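Local coordinates for protein beta-1,4-mannanase (Caldicellulosiruptor saccharolyticus, PDB 1PMH) that probably binds mannan chains as the family 27 carbohydrate-binding module of a beta-1,4-mannanase, here with mannohexaose in its binding site, at residues Tyr105-Leu116 against Ile140-Phe150. Numbering follows the deposited sequence. Where two conformers were deposited one is given.
With BMA (beta-D-mannopyranose), chain B; BMA (beta-D-mannopyranose), chain C; BMA (beta-D-mannopyranose), chain D; BMA (beta-D-mannopyranose), chain E.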
ATOM      1  N   TYR A 105      -1.450   3.506   8.417  1.00 14.63           N
ATOM      2  CA  TYR A 105      -1.230   2.363   7.568  1.00 14.24           C
ATOM      3  C   TYR A 105      -0.175   1.465   8.180  1.00 13.86           C
ATOM      4  O   TYR A 105       0.672   1.876   8.986  1.00 14.62           O
ATOM      5  CB  TYR A 105      -0.914   2.728   6.112  1.00 13.86           C
ATOM      6  CG  TYR A 105       0.463   3.309   5.967  1.00 15.31           C
ATOM      7  CD1 TYR A 105       1.539   2.489   5.751  1.00 15.98           C
ATOM      8  CD2 TYR A 105       0.712   4.664   6.074  1.00 16.01           C
ATOM      9  CE1 TYR A 105       2.838   2.990   5.663  1.00 17.35           C
ATOM     10  CE2 TYR A 105       1.980   5.192   5.972  1.00 16.97           C
ATOM     11  CZ  TYR A 105       3.057   4.343   5.829  1.00 16.58           C
ATOM     12  OH  TYR A 105       4.346   4.799   5.728  1.00 19.21           O
ATOM     13  N   LYS A 106      -0.241   0.202   7.783  1.00 13.95           N
ATOM     14  CA  LYS A 106       0.745  -0.814   8.141  1.00 14.04           C
ATOM     15  C   LYS A 106       1.092  -1.618   6.900  1.00 13.00           C
ATOM     16  O   LYS A 106       0.247  -1.841   6.054  1.00 13.95           O
ATOM     17  CB  LYS A 106       0.249  -1.748   9.230  1.00 14.62           C
ATOM     18  CG  LYS A 106      -0.276  -1.082  10.476  1.00 15.76           C
ATOM     19  CD  LYS A 106      -0.533  -2.049  11.612  1.00 17.02           C
ATOM     20  CE  LYS A 106      -0.860  -1.345  12.928  1.00 18.75           C
ATOM     21  NZ  LYS A 106      -1.058  -2.362  14.015  1.00 19.85           N
ATOM     22  N   VAL A 107       2.342  -2.080   6.872  1.00 13.36           N
ATOM     23  CA  VAL A 107       2.830  -2.984   5.850  1.00 13.72           C
ATOM     24  C   VAL A 107       3.248  -4.266   6.566  1.00 13.66           C
ATOM     25  O   VAL A 107       4.039  -4.198   7.524  1.00 14.19           O
ATOM     26  CB  VAL A 107       3.995  -2.367   5.080  1.00 14.58           C
ATOM     27  CG1 VAL A 107       4.526  -3.343   4.052  1.00 16.82           C
ATOM     28  CG2 VAL A 107       3.565  -1.075   4.398  1.00 16.04           C
ATOM     29  N   VAL A 108       2.702  -5.385   6.120  1.00 13.39           N
ATOM     30  CA  VAL A 108       2.741  -6.643   6.844  1.00 14.11           C
ATOM     31  C   VAL A 108       3.078  -7.777   5.893  1.00 13.81           C
ATOM     32  O   VAL A 108       2.569  -7.839   4.779  1.00 14.74           O
ATOM     33  CB  VAL A 108       1.355  -6.896   7.455  1.00 14.36           C
ATOM     34  CG1 VAL A 108       1.175  -8.242   8.072  1.00 18.41           C
ATOM     35  CG2 VAL A 108       1.021  -5.811   8.473  1.00 18.02           C
ATOM     36  N   ILE A 109       3.900  -8.714   6.380  1.00 14.26           N
ATOM     37  CA  ILE A 109       3.963 -10.052   5.793  1.00 14.41           C
ATOM     38  C   ILE A 109       3.084 -10.946   6.620  1.00 14.23           C
ATOM     39  O   ILE A 109       3.336 -11.133   7.818  1.00 15.24           O
ATOM     40  CB  ILE A 109       5.399 -10.603   5.679  1.00 15.25           C
ATOM     41  CG1 ILE A 109       6.268  -9.701   4.792  1.00 17.52           C
ATOM     42  CG2 ILE A 109       5.361 -12.037   5.159  1.00 17.02           C
ATOM     43  CD1 ILE A 109       7.762 -10.097   4.805  1.00 19.00           C
ATOM     44  N   ASN A 110       2.014 -11.451   6.019  1.00 14.63           N
ATOM     45  CA  ASN A 110       1.029 -12.224   6.765  1.00 15.71           C
ATOM     46  C   ASN A 110       1.405 -13.678   6.951  1.00 15.44           C
ATOM     47  O   ASN A 110       0.738 -14.572   6.490  1.00 16.67           O
ATOM     48  CB  ASN A 110      -0.358 -12.017   6.154  1.00 15.83           C
ATOM     49  CG  ASN A 110      -1.476 -12.509   7.044  1.00 15.95           C
ATOM     50  OD1 ASN A 110      -1.276 -12.679   8.262  1.00 17.50           O
ATOM     51  ND2 ASN A 110      -2.660 -12.714   6.439  1.00 17.09           N
ATOM     52  N   ASP A 111       2.512 -13.868   7.686  1.00 15.37           N
ATOM     53  CA  ASP A 111       2.978 -15.145   8.198  1.00 16.23           C
ATOM     54  C   ASP A 111       3.032 -14.948   9.712  1.00 16.23           C
ATOM     55  O   ASP A 111       3.884 -14.214  10.235  1.00 18.26           O
ATOM     56  CB  ASP A 111       4.343 -15.509   7.670  1.00 16.98           C
ATOM     57  CG  ASP A 111       4.739 -16.920   8.081  0.90 16.75           C
ATOM     58  OD1 ASP A 111       4.710 -17.172   9.308  0.90 20.21           O
ATOM     59  OD2 ASP A 111       5.111 -17.710   7.202  0.90 17.23           O
ATOM     60  N   GLY A 112       1.974 -15.375  10.391  1.00 16.90           N
ATOM     61  CA  GLY A 112       1.729 -15.011  11.770  1.00 17.80           C
ATOM     62  C   GLY A 112       1.494 -13.530  11.985  1.00 18.04           C
ATOM     63  O   GLY A 112       1.554 -13.086  13.139  1.00 18.75           O
ATOM     64  N   TRP A 113       1.197 -12.777  10.923  1.00 16.38           N
ATOM     65  CA  TRP A 113       0.981 -11.322  10.953  1.00 16.04           C
ATOM     66  C   TRP A 113       2.214 -10.604  11.505  1.00 15.34           C
ATOM     67  O   TRP A 113       2.311 -10.256  12.672  1.00 17.13           O
ATOM     68  CB  TRP A 113      -0.275 -10.935  11.726  1.00 16.30           C
ATOM     69  CG  TRP A 113      -0.609  -9.467  11.616  1.00 16.51           C
ATOM     70  CD1 TRP A 113      -0.267  -8.467  12.509  1.00 17.42           C
ATOM     71  CD2 TRP A 113      -1.363  -8.853  10.607  1.00 16.86           C
ATOM     72  NE1 TRP A 113      -0.743  -7.245  12.089  1.00 17.53           N
ATOM     73  CE2 TRP A 113      -1.454  -7.470  10.944  1.00 17.23           C
ATOM     74  CE3 TRP A 113      -2.018  -9.342   9.472  1.00 16.82           C
ATOM     75  CZ2 TRP A 113      -2.170  -6.568  10.144  1.00 17.83           C
ATOM     76  CZ3 TRP A 113      -2.710  -8.421   8.683  1.00 18.30           C
ATOM     77  CH2 TRP A 113      -2.759  -7.083   9.047  1.00 18.18           C
ATOM     78  N   LYS A 114       3.188 -10.362  10.639  1.00 15.75           N
ATOM     79  CA  LYS A 114       4.437  -9.711  10.969  1.00 15.63           C
ATOM     80  C   LYS A 114       4.466  -8.313  10.402  1.00 15.10           C
ATOM     81  O   LYS A 114       4.569  -8.115   9.195  1.00 15.79           O
ATOM     82  CB  LYS A 114       5.565 -10.555  10.378  0.50 16.70           C
ATOM     83  CG  LYS A 114       6.947 -10.102  10.739  0.50 17.60           C
ATOM     84  CD  LYS A 114       7.203 -10.214  12.224  0.50 19.70           C
ATOM     85  CE  LYS A 114       8.607  -9.756  12.518  0.50 23.22           C
ATOM     86  NZ  LYS A 114       8.956  -9.696  13.965  0.50 28.65           N
ATOM     87  N   GLU A 115       4.305  -7.333  11.252  1.00 15.52           N
ATOM     88  CA  GLU A 115       4.363  -5.955  10.839  1.00 15.61           C
ATOM     89  C   GLU A 115       5.799  -5.587  10.516  1.00 15.69           C
ATOM     90  O   GLU A 115       6.693  -5.756  11.337  1.00 17.96           O
ATOM     91  CB  GLU A 115       3.791  -5.028  11.908  0.65 18.21           C
ATOM     92  CG  GLU A 115       2.344  -5.389  12.215  0.65 18.34           C
ATOM     93  CD  GLU A 115       1.588  -4.545  13.210  0.65 21.25           C
ATOM     94  OE1 GLU A 115       2.104  -3.482  13.517  0.65 21.85           O
ATOM     95  OE2 GLU A 115       0.463  -4.917  13.592  0.65 17.42           O
ATOM     96  N   LEU A 116       5.992  -5.045   9.322  1.00 14.86           N
ATOM     97  CA  LEU A 116       7.257  -4.490   8.922  1.00 15.59           C
ATOM     98  C   LEU A 116       7.410  -3.041   9.270  1.00 15.43           C
ATOM     99  O   LEU A 116       8.511  -2.578   9.587  1.00 16.87           O
ATOM    100  CB  LEU A 116       7.491  -4.660   7.418  1.00 15.51           C
ATOM    101  CG  LEU A 116       7.368  -6.092   6.870  1.00 15.63           C
ATOM    102  CD1 LEU A 116       7.695  -6.039   5.392  1.00 16.63           C
ATOM    103  CD2 LEU A 116       8.226  -7.067   7.660  1.00 16.75           C
ATOM    104  N   ILE A 140       3.846   9.511  -0.081  1.00 16.10           N
ATOM    105  CA  ILE A 140       4.586   8.786   0.956  1.00 17.26           C
ATOM    106  C   ILE A 140       5.377   7.720   0.246  1.00 16.95           C
ATOM    107  O   ILE A 140       4.832   6.886  -0.451  1.00 19.44           O
ATOM    108  CB  ILE A 140       3.640   8.196   1.988  1.00 17.99           C
ATOM    109  CG1 ILE A 140       2.955   9.355   2.709  1.00 23.97           C
ATOM    110  CG2 ILE A 140       4.389   7.301   2.986  1.00 21.55           C
ATOM    111  CD1 ILE A 140       1.860   8.971   3.605  1.00 27.28           C
ATOM    112  N   HIS A 141       6.680   7.775   0.429  1.00 17.48           N
ATOM    113  CA  HIS A 141       7.598   6.836  -0.201  1.00 17.43           C
ATOM    114  C   HIS A 141       8.509   6.321   0.892  1.00 16.88           C
ATOM    115  O   HIS A 141       9.335   7.071   1.427  1.00 19.67           O
ATOM    116  CB  HIS A 141       8.406   7.550  -1.283  1.00 18.21           C
ATOM    117  CG  HIS A 141       9.320   6.668  -2.061  1.00 19.18           C
ATOM    118  ND1 HIS A 141      10.184   7.161  -3.014  1.00 25.41           N
ATOM    119  CD2 HIS A 141       9.454   5.325  -2.098  1.00 17.78           C
ATOM    120  CE1 HIS A 141      10.707   6.139  -3.671  1.00 28.76           C
ATOM    121  NE2 HIS A 141      10.444   5.033  -3.007  1.00 19.71           N
ATOM    122  N   LYS A 142       8.380   5.037   1.244  1.00 16.71           N
ATOM    123  CA  LYS A 142       9.121   4.465   2.375  1.00 17.36           C
ATOM    124  C   LYS A 142       9.591   3.082   1.995  1.00 15.78           C
ATOM    125  O   LYS A 142       9.012   2.452   1.128  1.00 17.34           O
ATOM    126  CB  LYS A 142       8.235   4.288   3.629  1.00 22.51           C
ATOM    127  CG  LYS A 142       7.634   5.533   4.206  1.00 25.48           C
ATOM    128  CD  LYS A 142       8.630   6.316   4.992  1.00 30.60           C
ATOM    129  CE  LYS A 142       7.988   7.409   5.835  1.00 35.32           C
ATOM    130  NZ  LYS A 142       8.965   8.523   6.085  0.90 36.99           N
ATOM    131  N   ALA A 143      10.599   2.635   2.733  1.00 16.92           N
ATOM    132  CA  ALA A 143      11.015   1.245   2.762  1.00 17.72           C
ATOM    133  C   ALA A 143      11.098   0.791   4.195  1.00 17.27           C
ATOM    134  O   ALA A 143      11.686   1.479   5.005  1.00 20.16           O
ATOM    135  CB  ALA A 143      12.349   1.047   2.060  1.00 20.02           C
ATOM    136  N   PHE A 144      10.554  -0.379   4.478  1.00 16.05           N
ATOM    137  CA  PHE A 144      10.629  -0.985   5.791  1.00 16.06           C
ATOM    138  C   PHE A 144      11.468  -2.242   5.747  1.00 16.87           C
ATOM    139  O   PHE A 144      11.415  -2.972   4.752  1.00 17.32           O
ATOM    140  CB  PHE A 144       9.238  -1.315   6.329  1.00 16.68           C
ATOM    141  CG  PHE A 144       8.344  -0.144   6.509  1.00 16.21           C
ATOM    142  CD1 PHE A 144       8.756   0.944   7.214  1.00 19.11           C
ATOM    143  CD2 PHE A 144       7.050  -0.142   6.028  1.00 18.55           C
ATOM    144  CE1 PHE A 144       7.916   2.037   7.356  1.00 20.72           C
ATOM    145  CE2 PHE A 144       6.203   0.896   6.242  1.00 19.94           C
ATOM    146  CZ  PHE A 144       6.632   2.005   6.866  1.00 19.51           C
ATOM    147  N   ALA A 145      12.186  -2.515   6.828  1.00 17.63           N
ATOM    148  CA  ALA A 145      13.037  -3.681   6.901  1.00 18.15           C
ATOM    149  C   ALA A 145      12.249  -4.976   6.943  1.00 17.80           C
ATOM    150  O   ALA A 145      11.237  -5.089   7.653  1.00 18.18           O
ATOM    151  CB  ALA A 145      13.945  -3.623   8.124  1.00 19.58           C
ATOM    152  N   ILE A 146      12.760  -5.987   6.241  1.00 17.55           N
ATOM    153  CA  ILE A 146      12.392  -7.376   6.491  1.00 17.79           C
ATOM    154  C   ILE A 146      13.355  -7.869   7.585  1.00 18.65           C
ATOM    155  O   ILE A 146      14.559  -7.894   7.338  1.00 21.31           O
ATOM    156  CB  ILE A 146      12.472  -8.244   5.236  1.00 18.19           C
ATOM    157  CG1 ILE A 146      11.559  -7.703   4.133  1.00 17.52           C
ATOM    158  CG2 ILE A 146      12.147  -9.682   5.553  1.00 18.69           C
ATOM    159  CD1 ILE A 146      11.716  -8.379   2.797  1.00 20.23           C
ATOM    160  N   PRO A 147      12.887  -8.275   8.763  1.00 20.70           N
ATOM    161  CA  PRO A 147      13.793  -8.682   9.843  1.00 22.92           C
ATOM    162  C   PRO A 147      14.501  -9.966   9.454  1.00 19.81           C
ATOM    163  O   PRO A 147      13.993 -10.773   8.674  1.00 20.18           O
ATOM    164  CB  PRO A 147      12.843  -8.811  11.030  1.00 24.49           C
ATOM    165  CG  PRO A 147      11.508  -9.076  10.459  1.00 24.14           C
ATOM    166  CD  PRO A 147      11.472  -8.356   9.156  1.00 21.30           C
ATOM    167  N   GLU A 148      15.659 -10.186  10.073  1.00 23.33           N
ATOM    168  CA  GLU A 148      16.524 -11.314   9.751  1.00 23.85           C
ATOM    169  C   GLU A 148      15.759 -12.641   9.873  1.00 25.01           C
ATOM    170  O   GLU A 148      15.916 -13.553   9.046  1.00 23.06           O
ATOM    171  CB  GLU A 148      17.806 -11.230  10.596  1.00 25.25           C
ATOM    172  CG  GLU A 148      18.575  -9.925  10.372  1.00 31.72           C
ATOM    173  CD  GLU A 148      18.177  -8.711  11.221  0.50 39.05           C
ATOM    174  OE1 GLU A 148      17.137  -8.028  10.990  0.50 27.52           O
ATOM    175  OE2 GLU A 148      18.975  -8.389  12.134  0.50 47.63           O
ATOM    176  N   ASP A 149      14.907 -12.766  10.901  1.00 23.37           N
ATOM    177  CA  ASP A 149      14.177 -14.016  11.115  1.00 22.70           C
ATOM    178  C   ASP A 149      13.103 -14.269  10.067  1.00 22.43           C
ATOM    179  O   ASP A 149      12.592 -15.387  10.004  1.00 23.50           O
ATOM    180  CB  ASP A 149      13.602 -14.124  12.532  1.00 24.42           C
ATOM    181  CG  ASP A 149      12.350 -13.319  12.759  0.75 25.60           C
ATOM    182  OD1 ASP A 149      12.270 -12.176  12.312  0.75 24.23           O
ATOM    183  OD2 ASP A 149      11.422 -13.724  13.503  0.75 41.49           O
ATOM    184  N   PHE A 150      12.759 -13.281   9.239  1.00 19.02           N
ATOM    185  CA  PHE A 150      11.864 -13.481   8.077  1.00 20.07           C
ATOM    186  C   PHE A 150      12.572 -13.679   6.762  1.00 18.66           C
ATOM    187  O   PHE A 150      11.902 -13.819   5.730  1.00 20.00           O
ATOM    188  CB  PHE A 150      10.845 -12.324   8.012  1.00 20.68           C
ATOM    189  CG  PHE A 150       9.557 -12.642   8.711  1.00 19.63           C
ATOM    190  CD1 PHE A 150       9.526 -12.992  10.049  1.00 22.49           C
ATOM    191  CD2 PHE A 150       8.366 -12.697   7.993  1.00 19.91           C
ATOM    192  CE1 PHE A 150       8.314 -13.415  10.618  1.00 21.82           C
ATOM    193  CE2 PHE A 150       7.225 -13.082   8.566  1.00 21.82           C
ATOM    194  CZ  PHE A 150       7.177 -13.461   9.868  1.00 22.25           C
TER
HETATM  195  C1  BMA B   4      -3.833  -8.174  14.106  1.00 18.62           C
HETATM  196  C2  BMA B   4      -3.917  -9.467  14.913  1.00 20.92           C
HETATM  197  C3  BMA B   4      -3.625 -10.553  13.912  1.00 19.89           C
HETATM  198  C4  BMA B   4      -4.557 -10.490  12.720  1.00 21.29           C
HETATM  199  C5  BMA B   4      -4.573  -9.103  12.069  1.00 20.66           C
HETATM  200  C6  BMA B   4      -5.534  -8.893  10.906  1.00 20.41           C
HETATM  201  O2  BMA B   4      -5.187  -9.630  15.485  1.00 21.96           O
HETATM  202  O3  BMA B   4      -3.698 -11.799  14.584  1.00 23.23           O
HETATM  203  O4  BMA B   4      -4.064 -11.364  11.748  1.00 21.73           O
HETATM  204  O5  BMA B   4      -4.831  -8.172  13.108  1.00 18.91           O
HETATM  205  O6  BMA B   4      -6.849  -9.193  11.284  1.00 21.71           O
HETATM  206  C1  BMA C   5      -5.078 -12.057  10.999  1.00 21.26           C
HETATM  207  C2  BMA C   5      -4.507 -12.593   9.704  1.00 21.22           C
HETATM  208  C3  BMA C   5      -5.596 -13.351   8.929  1.00 20.55           C
HETATM  209  C4  BMA C   5      -6.099 -14.477   9.849  1.00 25.19           C
HETATM  210  C5  BMA C   5      -6.575 -13.963  11.210  1.00 26.14           C
HETATM  211  C6  BMA C   5      -7.005 -14.997  12.250  0.50 25.88           C
HETATM  212  O2  BMA C   5      -3.322 -13.312   9.968  1.00 21.34           O
HETATM  213  O3  BMA C   5      -4.979 -13.964   7.811  1.00 23.58           O
HETATM  214  O4  BMA C   5      -7.222 -15.127   9.316  1.00 30.40           O
HETATM  215  O5  BMA C   5      -5.541 -13.201  11.764  1.00 23.42           O
HETATM  216  O6  BMA C   5      -7.627 -14.307  13.316  0.50 24.19           O
HETATM  217  C1  BMA D   3      -4.212  -3.188  15.249  1.00 18.00           C
HETATM  218  C2  BMA D   3      -4.527  -3.631  13.853  1.00 17.64           C
HETATM  219  C3  BMA D   3      -4.845  -5.122  13.907  1.00 17.69           C
HETATM  220  C4  BMA D   3      -3.700  -5.871  14.610  1.00 18.20           C
HETATM  221  C5  BMA D   3      -3.344  -5.229  15.934  1.00 19.83           C
HETATM  222  C6  BMA D   3      -2.109  -5.899  16.511  1.00 21.38           C
HETATM  223  O2  BMA D   3      -3.409  -3.410  13.024  1.00 17.67           O
HETATM  224  O3  BMA D   3      -5.125  -5.577  12.577  1.00 18.88           O
HETATM  225  O4  BMA D   3      -4.144  -7.146  14.985  1.00 19.16           O
HETATM  226  O5  BMA D   3      -3.073  -3.864  15.767  1.00 18.08           O
HETATM  227  O6  BMA D   3      -1.940  -5.434  17.804  1.00 24.96           O
HETATM  228  C1  BMA E   2      -4.199   1.287  17.712  1.00 19.69           C
HETATM  229  C2  BMA E   2      -2.814   0.686  17.683  1.00 18.99           C
HETATM  230  C3  BMA E   2      -2.741  -0.279  16.508  1.00 19.54           C
HETATM  231  C4  BMA E   2      -3.933  -1.185  16.479  1.00 18.90           C
HETATM  232  C5  BMA E   2      -5.266  -0.427  16.559  1.00 18.36           C
HETATM  233  C6  BMA E   2      -6.497  -1.294  16.606  1.00 18.86           C
HETATM  234  O2  BMA E   2      -2.603  -0.045  18.877  1.00 20.64           O
HETATM  235  O3  BMA E   2      -1.498  -0.972  16.465  1.00 20.34           O
HETATM  236  O4  BMA E   2      -3.860  -1.835  15.233  1.00 18.53           O
HETATM  237  O5  BMA E   2      -5.257   0.381  17.726  1.00 18.85           O
HETATM  238  O6  BMA E   2      -6.413  -2.236  17.653  1.00 20.57           O
HETATM  239  O   HOH W   1      10.662  -4.183  10.105  1.00 20.47           O
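K106 NZ is gripped from both sides of the glycan-protein boundary: it donates to O2 of mannose D (2.8 Å) and to O3 and O4 of mannose E, and forms a salt bridge with E115 OE2 (3.0 Å). Beyond CG the lysine chain is extended (chi2 -170°), which carries the amine out to the sugars. In the E115 conformer described, OE2 also accepts W113 NE1 through its anti lone pair, nearly in the indole plane, which helps set the ring's rotation. Mannose B then lies over one indole face, its C5 3.5 Å from W113 CD2, while V108 CG1 backs the opposite face. Replacing W113 by alanine is likely to leave mannose B without its stacking platform and E115 OE2 without the indole donor. N110 grips mannose C twice, OD1 accepting from O2 and ND2 donating to O3.

Behind this glycan-binding surface the packing is mostly apolar. K114, in the conformer described, lays its aliphatic chain across F150, CG standing 3.6 Å from the ring centroid in a CH-pi contact; the bend at chi2 (64°) then brings CE against P147 CG. I109 CG2 meets the edge of the F150 ring. The F144 edge receives V107 CG2 (3.8 Å from F144 CE2) and the hydroxyl end of Y105, whose OH bonds to E119. One water bridges L116 O and A145 O, 2.7 Å from each. In one sheet of the jellyroll beta-sandwich, strand 102-109 pairs with 114-122 on one edge and with 153-165 on the other; strand 135-145 belongs to the other sheet, beside strand 84-92, and segments 105-109 and 140-145 cross at -43° with 9.3 Å between axes.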